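Local coordinates for putative acyl-CoA dehydrogenase (Burkholderia xenovorans, PDB 5JSC), which is of unknown function but belongs to the acyl-CoA dehydrogenase family of flavoproteins and binds flavin-adenine dinucleotide, at residues P28-L33 against T85-A90; S116-L121 against M255-I260; V222-P227 against Y372-A377. All blocks are in the same frame, centred on the assembly; numbering follows the deposited sequence. Where two conformers were deposited one is given.

Contact 1: residues P28-L33 against T85-A90. With SO4 (sulfate ion), chain R; SO4 (sulfate ion), chain Q.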
loop_
_atom_site.group_PDB
_atom_site.type_symbol
_atom_site.label_atom_id
_atom_site.label_comp_id
_atom_site.label_asym_id
_atom_site.label_seq_id
_atom_site.Cartn_x
_atom_site.Cartn_y
_atom_site.Cartn_z
ATOM N N PRO C 28 -31.469 19.898 -7.568
ATOM C CA PRO C 28 -32.362 19.100 -8.427
ATOM C C PRO C 28 -31.971 19.115 -9.895
ATOM O O PRO C 28 -32.069 18.077 -10.561
ATOM C CB PRO C 28 -33.735 19.748 -8.190
ATOM C CG PRO C 28 -33.648 20.250 -6.792
ATOM C CD PRO C 28 -32.228 20.735 -6.620
ATOM N N ARG C 29 -31.505 20.255 -10.418
ATOM C CA ARG C 29 -31.117 20.303 -11.825
ATOM C C ARG C 29 -30.004 19.309 -12.137
ATOM O O ARG C 29 -29.919 18.813 -13.266
ATOM C CB ARG C 29 -30.686 21.717 -12.216
ATOM C CG ARG C 29 -29.418 22.195 -11.536
ATOM C CD ARG C 29 -28.996 23.564 -12.065
ATOM N NE ARG C 29 -27.695 23.959 -11.533
ATOM C CZ ARG C 29 -27.538 24.608 -10.385
ATOM N NH1 ARG C 29 -28.604 24.934 -9.662
ATOM N NH2 ARG C 29 -26.324 24.933 -9.963
ATOM N N HIS C 30 -29.154 18.997 -11.153
ATOM C CA HIS C 30 -28.063 18.057 -11.401
ATOM C C HIS C 30 -28.578 16.635 -11.515
ATOM O O HIS C 30 -28.049 15.838 -12.295
ATOM C CB HIS C 30 -27.006 18.159 -10.303
ATOM C CG HIS C 30 -26.350 19.498 -10.256
ATOM N ND1 HIS C 30 -26.368 20.304 -9.140
ATOM C CD2 HIS C 30 -25.699 20.197 -11.216
ATOM C CE1 HIS C 30 -25.741 21.437 -9.410
ATOM N NE2 HIS C 30 -25.325 21.396 -10.663
ATOM N N ARG C 31 -29.601 16.297 -10.733
ATOM C CA ARG C 31 -30.211 14.980 -10.860
ATOM C C ARG C 31 -30.885 14.822 -12.214
ATOM O O ARG C 31 -30.785 13.763 -12.846
ATOM C CB ARG C 31 -31.208 14.754 -9.725
ATOM C CG ARG C 31 -30.542 14.596 -8.368
ATOM C CD ARG C 31 -31.553 14.280 -7.275
ATOM N NE ARG C 31 -32.115 15.481 -6.663
ATOM C CZ ARG C 31 -31.510 16.182 -5.707
ATOM N NH1 ARG C 31 -30.316 15.812 -5.260
ATOM N NH2 ARG C 31 -32.095 17.258 -5.201
ATOM N N GLU C 32 -31.562 15.865 -12.684
ATOM C CA GLU C 32 -32.174 15.784 -14.004
ATOM C C GLU C 32 -31.113 15.705 -15.096
ATOM O O GLU C 32 -31.268 14.952 -16.063
ATOM C CB GLU C 32 -33.108 16.973 -14.208
ATOM C CG GLU C 32 -34.343 16.839 -13.348
ATOM C CD GLU C 32 -35.087 18.134 -13.176
ATOM O OE1 GLU C 32 -34.698 19.140 -13.807
ATOM O OE2 GLU C 32 -36.061 18.140 -12.397
ATOM N N LEU C 33 -30.020 16.457 -14.945
ATOM C CA LEU C 33 -28.950 16.401 -15.934
ATOM C C LEU C 33 -28.325 15.015 -15.972
ATOM O O LEU C 33 -28.047 14.478 -17.054
ATOM C CB LEU C 33 -27.887 17.460 -15.620
ATOM C CG LEU C 33 -26.606 17.415 -16.464
ATOM C CD1 LEU C 33 -26.104 18.820 -16.767
ATOM C CD2 LEU C 33 -25.483 16.605 -15.777
ATOM N N THR C 85 -21.620 31.525 -15.274
ATOM C CA THR C 85 -20.538 30.735 -14.710
ATOM C C THR C 85 -20.566 29.348 -15.329
ATOM O O THR C 85 -21.574 28.909 -15.887
ATOM C CB THR C 85 -20.662 30.605 -13.184
ATOM O OG1 THR C 85 -21.821 29.825 -12.866
ATOM C CG2 THR C 85 -20.781 31.969 -12.526
ATOM N N ILE C 86 -19.439 28.657 -15.228
ATOM C CA ILE C 86 -19.378 27.250 -15.600
ATOM C C ILE C 86 -19.781 26.440 -14.378
ATOM O O ILE C 86 -19.158 26.554 -13.317
ATOM C CB ILE C 86 -17.979 26.864 -16.109
ATOM C CG1 ILE C 86 -17.722 27.542 -17.466
ATOM C CG2 ILE C 86 -17.837 25.337 -16.195
ATOM C CD1 ILE C 86 -16.291 27.515 -17.921
ATOM N N ASP C 87 -20.844 25.646 -14.522
ATOM C CA ASP C 87 -21.366 24.777 -13.467
ATOM C C ASP C 87 -20.440 23.569 -13.366
ATOM O O ASP C 87 -20.529 22.641 -14.175
ATOM C CB ASP C 87 -22.807 24.388 -13.802
ATOM C CG ASP C 87 -23.489 23.554 -12.725
ATOM O OD1 ASP C 87 -22.813 22.920 -11.894
ATOM O OD2 ASP C 87 -24.743 23.520 -12.730
ATOM N N THR C 88 -19.536 23.594 -12.372
ATOM C CA THR C 88 -18.539 22.535 -12.230
ATOM C C THR C 88 -19.197 21.198 -11.942
ATOM O O THR C 88 -18.766 20.162 -12.456
ATOM C CB THR C 88 -17.553 22.868 -11.101
ATOM O OG1 THR C 88 -17.267 24.271 -11.104
ATOM C CG2 THR C 88 -16.256 22.100 -11.293
ATOM N N ARG C 89 -20.239 21.198 -11.112
ATOM C CA ARG C 89 -20.936 19.949 -10.826
ATOM C C ARG C 89 -21.533 19.353 -12.095
ATOM O O ARG C 89 -21.483 18.132 -12.307
ATOM C CB ARG C 89 -22.020 20.186 -9.775
ATOM C CG ARG C 89 -21.438 20.457 -8.382
ATOM C CD ARG C 89 -22.471 21.004 -7.410
ATOM N NE ARG C 89 -22.787 22.393 -7.718
ATOM C CZ ARG C 89 -23.693 23.112 -7.071
ATOM N NH1 ARG C 89 -24.389 22.565 -6.082
ATOM N NH2 ARG C 89 -23.909 24.379 -7.413
ATOM N N ALA C 90 -22.100 20.199 -12.955
ATOM C CA ALA C 90 -22.654 19.708 -14.210
ATOM C C ALA C 90 -21.568 19.139 -15.115
ATOM O O ALA C 90 -21.717 18.032 -15.651
ATOM C CB ALA C 90 -23.422 20.824 -14.916
HETATM S S SO4 R . -16.694 30.609 -13.401
HETATM O O1 SO4 R . -17.193 30.598 -12.033
HETATM O O2 SO4 R . -17.120 31.859 -14.035
HETATM O O3 SO4 R . -15.234 30.547 -13.372
HETATM O O4 SO4 R . -17.239 29.475 -14.129
HETATM S S SO4 Q . -25.938 25.747 -4.820
HETATM O O1 SO4 Q . -27.064 26.402 -4.163
HETATM O O2 SO4 Q . -25.963 26.054 -6.249
HETATM O O3 SO4 Q . -24.687 26.236 -4.250
HETATM O O4 SO4 Q . -26.026 24.303 -4.621
HETATM O O HOH W 1 -23.382 25.249 -10.065
#

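Contact 2: residues S116-L121 against M255-I260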
loop_
_atom_site.group_PDB
_atom_site.type_symbol
_atom_site.label_atom_id
_atom_site.label_comp_id
_atom_site.label_asym_id
_atom_site.label_seq_id
_atom_site.Cartn_x
_atom_site.Cartn_y
_atom_site.Cartn_z
ATOM N N SER C 116 -11.640 25.566 -24.671
ATOM C CA SER C 116 -12.235 26.893 -24.724
ATOM C C SER C 116 -12.181 27.635 -23.398
ATOM O O SER C 116 -12.532 28.818 -23.363
ATOM C CB SER C 116 -13.699 26.815 -25.187
ATOM O OG SER C 116 -14.521 26.178 -24.214
ATOM N N GLY C 117 -11.761 26.981 -22.313
ATOM C CA GLY C 117 -11.876 27.596 -21.001
ATOM C C GLY C 117 -11.106 28.898 -20.875
ATOM O O GLY C 117 -11.554 29.830 -20.203
ATOM N N ALA C 118 -9.927 28.978 -21.503
ATOM C CA ALA C 118 -9.160 30.214 -21.412
ATOM C C ALA C 118 -9.887 31.363 -22.100
ATOM O O ALA C 118 -9.691 32.526 -21.727
ATOM C CB ALA C 118 -7.758 30.016 -21.999
ATOM N N ILE C 119 -10.738 31.055 -23.084
ATOM C CA ILE C 119 -11.529 32.090 -23.746
ATOM C C ILE C 119 -12.698 32.507 -22.862
ATOM O O ILE C 119 -13.003 33.698 -22.732
ATOM C CB ILE C 119 -12.001 31.604 -25.133
ATOM C CG1 ILE C 119 -10.805 31.174 -25.994
ATOM C CG2 ILE C 119 -12.815 32.682 -25.857
ATOM C CD1 ILE C 119 -11.194 30.554 -27.330
ATOM N N SER C 120 -13.378 31.539 -22.234
ATOM C CA SER C 120 -14.408 31.886 -21.255
ATOM C C SER C 120 -13.841 32.774 -20.156
ATOM O O SER C 120 -14.492 33.734 -19.723
ATOM C CB SER C 120 -15.015 30.622 -20.638
ATOM O OG SER C 120 -15.848 29.932 -21.553
ATOM N N LEU C 121 -12.625 32.470 -19.695
ATOM C CA LEU C 121 -12.036 33.199 -18.580
ATOM C C LEU C 121 -11.464 34.542 -19.008
ATOM O O LEU C 121 -11.611 35.531 -18.282
ATOM C CB LEU C 121 -10.937 32.361 -17.926
ATOM C CG LEU C 121 -11.375 31.166 -17.081
ATOM C CD1 LEU C 121 -10.150 30.380 -16.608
ATOM C CD2 LEU C 121 -12.216 31.625 -15.906
ATOM N N MET C 255 -3.097 28.316 -15.685
ATOM C CA MET C 255 -3.336 27.685 -14.391
ATOM C C MET C 255 -4.801 27.769 -13.992
ATOM O O MET C 255 -5.356 26.808 -13.445
ATOM C CB MET C 255 -2.461 28.330 -13.318
ATOM C CG MET C 255 -0.969 28.158 -13.564
ATOM S SD MET C 255 -0.488 26.422 -13.594
ATOM C CE MET C 255 -0.099 26.180 -15.318
ATOM N N ARG C 256 -5.439 28.920 -14.234
ATOM C CA ARG C 256 -6.845 29.066 -13.870
ATOM C C ARG C 256 -7.733 28.161 -14.712
ATOM O O ARG C 256 -8.756 27.664 -14.223
ATOM C CB ARG C 256 -7.283 30.520 -14.023
ATOM C CG ARG C 256 -6.732 31.441 -12.941
ATOM C CD ARG C 256 -7.041 32.901 -13.259
ATOM N NE ARG C 256 -8.480 33.148 -13.336
ATOM C CZ ARG C 256 -9.044 34.081 -14.102
ATOM N NH1 ARG C 256 -8.294 34.858 -14.874
ATOM N NH2 ARG C 256 -10.361 34.232 -14.102
ATOM N N THR C 257 -7.364 27.941 -15.975
ATOM C CA THR C 257 -8.132 27.030 -16.814
ATOM C C THR C 257 -8.016 25.602 -16.295
ATOM O O THR C 257 -9.017 24.880 -16.190
ATOM C CB THR C 257 -7.652 27.134 -18.265
ATOM O OG1 THR C 257 -7.773 28.497 -18.712
ATOM C CG2 THR C 257 -8.479 26.237 -19.177
ATOM N N LEU C 258 -6.803 25.187 -15.946
ATOM C CA LEU C 258 -6.605 23.857 -15.379
ATOM C C LEU C 258 -7.323 23.687 -14.042
ATOM O O LEU C 258 -7.773 22.579 -13.717
ATOM C CB LEU C 258 -5.106 23.592 -15.226
ATOM C CG LEU C 258 -4.400 23.353 -16.559
ATOM C CD1 LEU C 258 -2.903 23.570 -16.399
ATOM C CD2 LEU C 258 -4.691 21.935 -17.063
ATOM N N ASP C 259 -7.434 24.755 -13.247
ATOM C CA ASP C 259 -8.130 24.646 -11.968
ATOM C C ASP C 259 -9.599 24.309 -12.159
ATOM O O ASP C 259 -10.196 23.632 -11.312
ATOM C CB ASP C 259 -8.004 25.945 -11.179
ATOM C CG ASP C 259 -6.672 26.078 -10.482
ATOM O OD1 ASP C 259 -5.957 25.060 -10.350
ATOM O OD2 ASP C 259 -6.349 27.208 -10.049
ATOM N N ILE C 260 -10.201 24.776 -13.251
ATOM C CA ILE C 260 -11.570 24.385 -13.559
ATOM C C ILE C 260 -11.625 22.909 -13.917
ATOM O O ILE C 260 -12.409 22.136 -13.353
ATOM C CB ILE C 260 -12.130 25.243 -14.705
ATOM C CG1 ILE C 260 -12.054 26.727 -14.349
ATOM C CG2 ILE C 260 -13.560 24.807 -15.049
ATOM C CD1 ILE C 260 -12.483 27.626 -15.487
HETATM O O HOH W 2 -12.287 35.670 -15.737
#

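Contact 3: residues V222-P227 against Y372-A377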
loop_
_atom_site.group_PDB
_atom_site.type_symbol
_atom_site.label_atom_id
_atom_site.label_comp_id
_atom_site.label_asym_id
_atom_site.label_seq_id
_atom_site.Cartn_x
_atom_site.Cartn_y
_atom_site.Cartn_z
ATOM N N VAL C 222 -1.320 6.780 -28.704
ATOM C CA VAL C 222 -1.195 6.414 -27.299
ATOM C C VAL C 222 -2.017 5.152 -27.024
ATOM O O VAL C 222 -2.825 4.704 -27.844
ATOM C CB VAL C 222 -1.598 7.557 -26.349
ATOM C CG1 VAL C 222 -0.533 8.654 -26.377
ATOM C CG2 VAL C 222 -2.981 8.105 -26.701
ATOM N N ILE C 223 -1.795 4.589 -25.834
ATOM C CA ILE C 223 -2.269 3.235 -25.526
ATOM C C ILE C 223 -3.786 3.140 -25.606
ATOM O O ILE C 223 -4.328 2.099 -26.004
ATOM C CB ILE C 223 -1.727 2.792 -24.149
ATOM C CG1 ILE C 223 -2.097 1.334 -23.866
ATOM C CG2 ILE C 223 -2.233 3.701 -23.018
ATOM C CD1 ILE C 223 -1.418 0.774 -22.616
ATOM N N ALA C 224 -4.496 4.205 -25.246
ATOM C CA ALA C 224 -5.925 4.319 -25.513
ATOM C C ALA C 224 -6.081 5.423 -26.545
ATOM O O ALA C 224 -6.000 6.612 -26.193
ATOM C CB ALA C 224 -6.710 4.645 -24.241
ATOM N N PRO C 225 -6.273 5.090 -27.822
ATOM C CA PRO C 225 -6.121 6.095 -28.882
ATOM C C PRO C 225 -7.137 7.222 -28.776
ATOM O O PRO C 225 -8.331 6.998 -28.561
ATOM C CB PRO C 225 -6.331 5.289 -30.170
ATOM C CG PRO C 225 -6.046 3.900 -29.808
ATOM C CD PRO C 225 -6.416 3.728 -28.368
ATOM N N HIS C 226 -6.633 8.442 -28.925
ATOM C CA HIS C 226 -7.415 9.663 -29.047
ATOM C C HIS C 226 -6.668 10.565 -30.011
ATOM O O HIS C 226 -5.467 10.378 -30.227
ATOM C CB HIS C 226 -7.590 10.366 -27.691
ATOM C CG HIS C 226 -8.372 9.575 -26.691
ATOM N ND1 HIS C 226 -9.720 9.324 -26.829
ATOM C CD2 HIS C 226 -7.996 8.983 -25.532
ATOM C CE1 HIS C 226 -10.138 8.604 -25.804
ATOM N NE2 HIS C 226 -9.114 8.391 -24.998
ATOM N N PRO C 227 -7.344 11.542 -30.616
ATOM C CA PRO C 227 -6.640 12.452 -31.540
ATOM C C PRO C 227 -5.604 13.281 -30.792
ATOM O O PRO C 227 -5.939 14.030 -29.876
ATOM C CB PRO C 227 -7.762 13.324 -32.106
ATOM C CG PRO C 227 -9.027 12.613 -31.792
ATOM C CD PRO C 227 -8.797 11.775 -30.582
ATOM N N TYR C 372 -8.309 -0.663 -18.571
ATOM C CA TYR C 372 -6.916 -0.744 -18.149
ATOM C C TYR C 372 -6.024 0.134 -19.018
ATOM O O TYR C 372 -5.071 0.756 -18.524
ATOM C CB TYR C 372 -6.467 -2.207 -18.192
ATOM C CG TYR C 372 -5.011 -2.437 -17.845
ATOM C CD1 TYR C 372 -4.579 -2.447 -16.517
ATOM C CD2 TYR C 372 -4.068 -2.672 -18.849
ATOM C CE1 TYR C 372 -3.226 -2.686 -16.194
ATOM C CE2 TYR C 372 -2.734 -2.921 -18.540
ATOM C CZ TYR C 372 -2.317 -2.914 -17.215
ATOM O OH TYR C 372 -0.994 -3.148 -16.911
ATOM N N ARG C 373 -6.315 0.203 -20.319
ATOM C CA ARG C 373 -5.574 1.117 -21.187
ATOM C C ARG C 373 -6.027 2.560 -21.013
ATOM O O ARG C 373 -5.194 3.472 -20.988
ATOM C CB ARG C 373 -5.705 0.681 -22.646
ATOM C CG ARG C 373 -5.000 -0.657 -22.893
ATOM C CD ARG C 373 -4.922 -1.019 -24.362
ATOM N NE ARG C 373 -6.177 -1.580 -24.816
ATOM C CZ ARG C 373 -7.055 -0.940 -25.572
ATOM N NH1 ARG C 373 -6.805 0.295 -25.998
ATOM N NH2 ARG C 373 -8.181 -1.547 -25.920
ATOM N N GLU C 374 -7.335 2.779 -20.873
ATOM C CA GLU C 374 -7.870 4.137 -20.864
ATOM C C GLU C 374 -7.404 4.929 -19.646
ATOM O O GLU C 374 -7.144 6.135 -19.744
ATOM C CB GLU C 374 -9.395 4.076 -20.897
ATOM C CG GLU C 374 -10.048 5.416 -21.122
ATOM C CD GLU C 374 -10.011 5.818 -22.582
ATOM O OE1 GLU C 374 -10.558 5.067 -23.421
ATOM O OE2 GLU C 374 -9.422 6.870 -22.894
ATOM N N ILE C 375 -7.317 4.286 -18.479
ATOM C CA ILE C 375 -7.114 5.069 -17.263
ATOM C C ILE C 375 -5.691 5.599 -17.147
ATOM O O ILE C 375 -5.474 6.620 -16.483
ATOM C CB ILE C 375 -7.493 4.234 -16.021
ATOM C CG1 ILE C 375 -7.556 5.112 -14.759
ATOM C CG2 ILE C 375 -6.538 3.046 -15.829
ATOM C CD1 ILE C 375 -8.589 6.239 -14.839
ATOM N N ARG C 376 -4.715 4.953 -17.792
ATOM C CA ARG C 376 -3.325 5.203 -17.418
ATOM C C ARG C 376 -2.926 6.654 -17.661
ATOM O O ARG C 376 -2.225 7.255 -16.834
ATOM C CB ARG C 376 -2.392 4.247 -18.169
ATOM C CG ARG C 376 -0.949 4.262 -17.656
ATOM C CD ARG C 376 -0.910 3.975 -16.165
ATOM N NE ARG C 376 0.395 4.131 -15.520
ATOM C CZ ARG C 376 0.865 5.300 -15.083
ATOM N NH1 ARG C 376 0.168 6.414 -15.302
ATOM N NH2 ARG C 376 2.037 5.376 -14.452
ATOM N N ALA C 377 -3.405 7.254 -18.761
ATOM C CA ALA C 377 -3.022 8.629 -19.069
ATOM C C ALA C 377 -3.622 9.647 -18.108
ATOM O O ALA C 377 -3.075 10.746 -17.987
ATOM C CB ALA C 377 -3.433 9.002 -20.496
#

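Contact 1: residues P28-L33 against T85-A90
Asp87, the N-cap residue of helix 88-101, receives His30 and Arg29 from helix 28-44, joining two helices of the N-terminal domain of the acyl-CoA dehydrogenase fold. With CG anti to its own backbone N (chi1 -176°), Asp87 turns its carboxylate to the other helix while still closing its own: OD1 accepts from Ala90 N at 3.0 Å, from above the carboxylate plane. OD2 takes two full bonds from across the contact, with a weak one from Arg29 NH2. His30 NE2 donates to its syn lone pair at 3.0 Å, and Arg29 NE approaches nearly end-on to the C-O bond at 3.2 Å, completing a salt bridge with an N-H...O angle of 163°. The buried imidazole is held at both nitrogens, since His30 ND1 is hydrogen-bonded to Glu27 N, and its two faces are covered by Arg89 CB and Arg29 CG. The Arg89 guanidinium lies with one face against His30 CE1; its NE forms a salt bridge with Asp326, and its NH1 is hydrogen-bonded to Phe25 O. One turn on, Leu33 CD1 packs on Ala90 CB. Arg29 NH2 and Arg89 NH2 come within 3.6 Å of each other, and a water accepts from Arg89 NH2 at 2.8 Å and weakly from Arg29 NH2. Arg89 also holds the chain Q sulfate, probably from the crystallisation liquor: NH1 donates to O4 at 2.8 Å, NH2 to O2 at 2.9 Å.

Contact 2: residues S116-L121 against M255-I260
A helix-helix crossing joins the N-terminal helical domain of the acyl-CoA dehydrogenase fold, through helix 103-122, to the long helix 250-286 of the C-terminal domain. The short segments cross at 111°, and their axes approach to 9.0 Å. At the crossing Gly117 offers bare backbone to Thr257, whose CG2 lies 4.1 Å from Gly117 CA, while Thr257 OG1 sits 3.5 Å from Ala118 CA. That hydroxyl makes no hydrogen bond across the contact; it is turned back to Leu253 O, one turn earlier in its own helix, and meets helix 103-122 through van der Waals contact. Leu121 supplies the main apolar side chain. Its CG stands anti to the carbonyl carbon (chi1 -73°), which sends the branched end out between Arg256, Thr257 and Ile260. There CD1 meets Ile260 CD1 tip to tip at 3.8 Å, and also rests against Thr257 OG1, while CD2 reaches Arg256 NH2 at 3.7 Å. The Arg256 chain bends at chi3 and brings one face of the guanidinium over Leu121 CB. At the outer rim a water lying in the guanidinium plane donates to Leu121 O at 2.6 Å and accepts from Arg256 NH2 at 2.9 Å. Ala118 and Ile119 also touch strand 186-192 of the middle domain. With no direct hydrogen bond between the two segments, their cohesion rests on van der Waals contact, much of it between Leu121 and partly polar neighbours, supplemented at the edge by a water bridge.

Contact 3: residues V222-P227 against Y372-A377
Glu374 leaves its helix with CG anti to the backbone N (chi1 -170°) and then folds at chi2 (79°), a bend that swings the carboxylate across to His226. The pair joins the loop between strands 214-219 and 228-233 of the middle domain to helix 367-376 of the C-terminal domain in the acyl-CoA dehydrogenase fold. His226 NE2 donates to Glu374 OE2 at 2.6 Å along a nearly straight path (168°), entering the syn lone pair; the oxygen lies in the plane of the imidazole, at its edge. Phe107 of helix 103-122 stacks on the same imidazole; the His226 side chain is about 6 Å from flavin-adenine dinucleotide at their nearest atoms, and Ala377 touches that cofactor. Between the two polar links, Ala224 CB sits on Glu374 CA at 3.6 Å, while Ile223 CG2 lies the same 3.6 Å from Arg373 O. Ile223 CG1 runs obliquely over the aliphatic part of Arg373, reaching its CG at 3.7 Å. Helix 367-376 also faces the second subunit: Tyr372 stacks on Tyr372 of that subunit, and Arg376 forms a salt bridge with its Asp351. Arg373 is bent at chi3, which brings the edge of its guanidinium to the loop, while its NE is paired with Glu369 in a salt bridge. Its NH1 donates to Ile223 O at 3.1 Å, the bond lying in both the guanidinium and the carbonyl planes.

How the contacts relate
From the N terminus, contact 1 closes first, bringing the start of helix 88-101 back against helix 28-44 within the N-terminal helical domain. The next helix, 103-122, opens contact 2, and the chain then passes through the middle-domain strands. Before contact 2 closes at 255-260, the loop 222-227 opens contact 3, which closes only at 372-377; contacts 2 and 3 therefore cross, while contact 1 precedes both. Contact 2 ties the N-terminal to the C-terminal helical domain, and contact 3 ties the middle domain to the C-terminal one. Their centres lie about 24 Å apart, on opposite sides of the chain's centre.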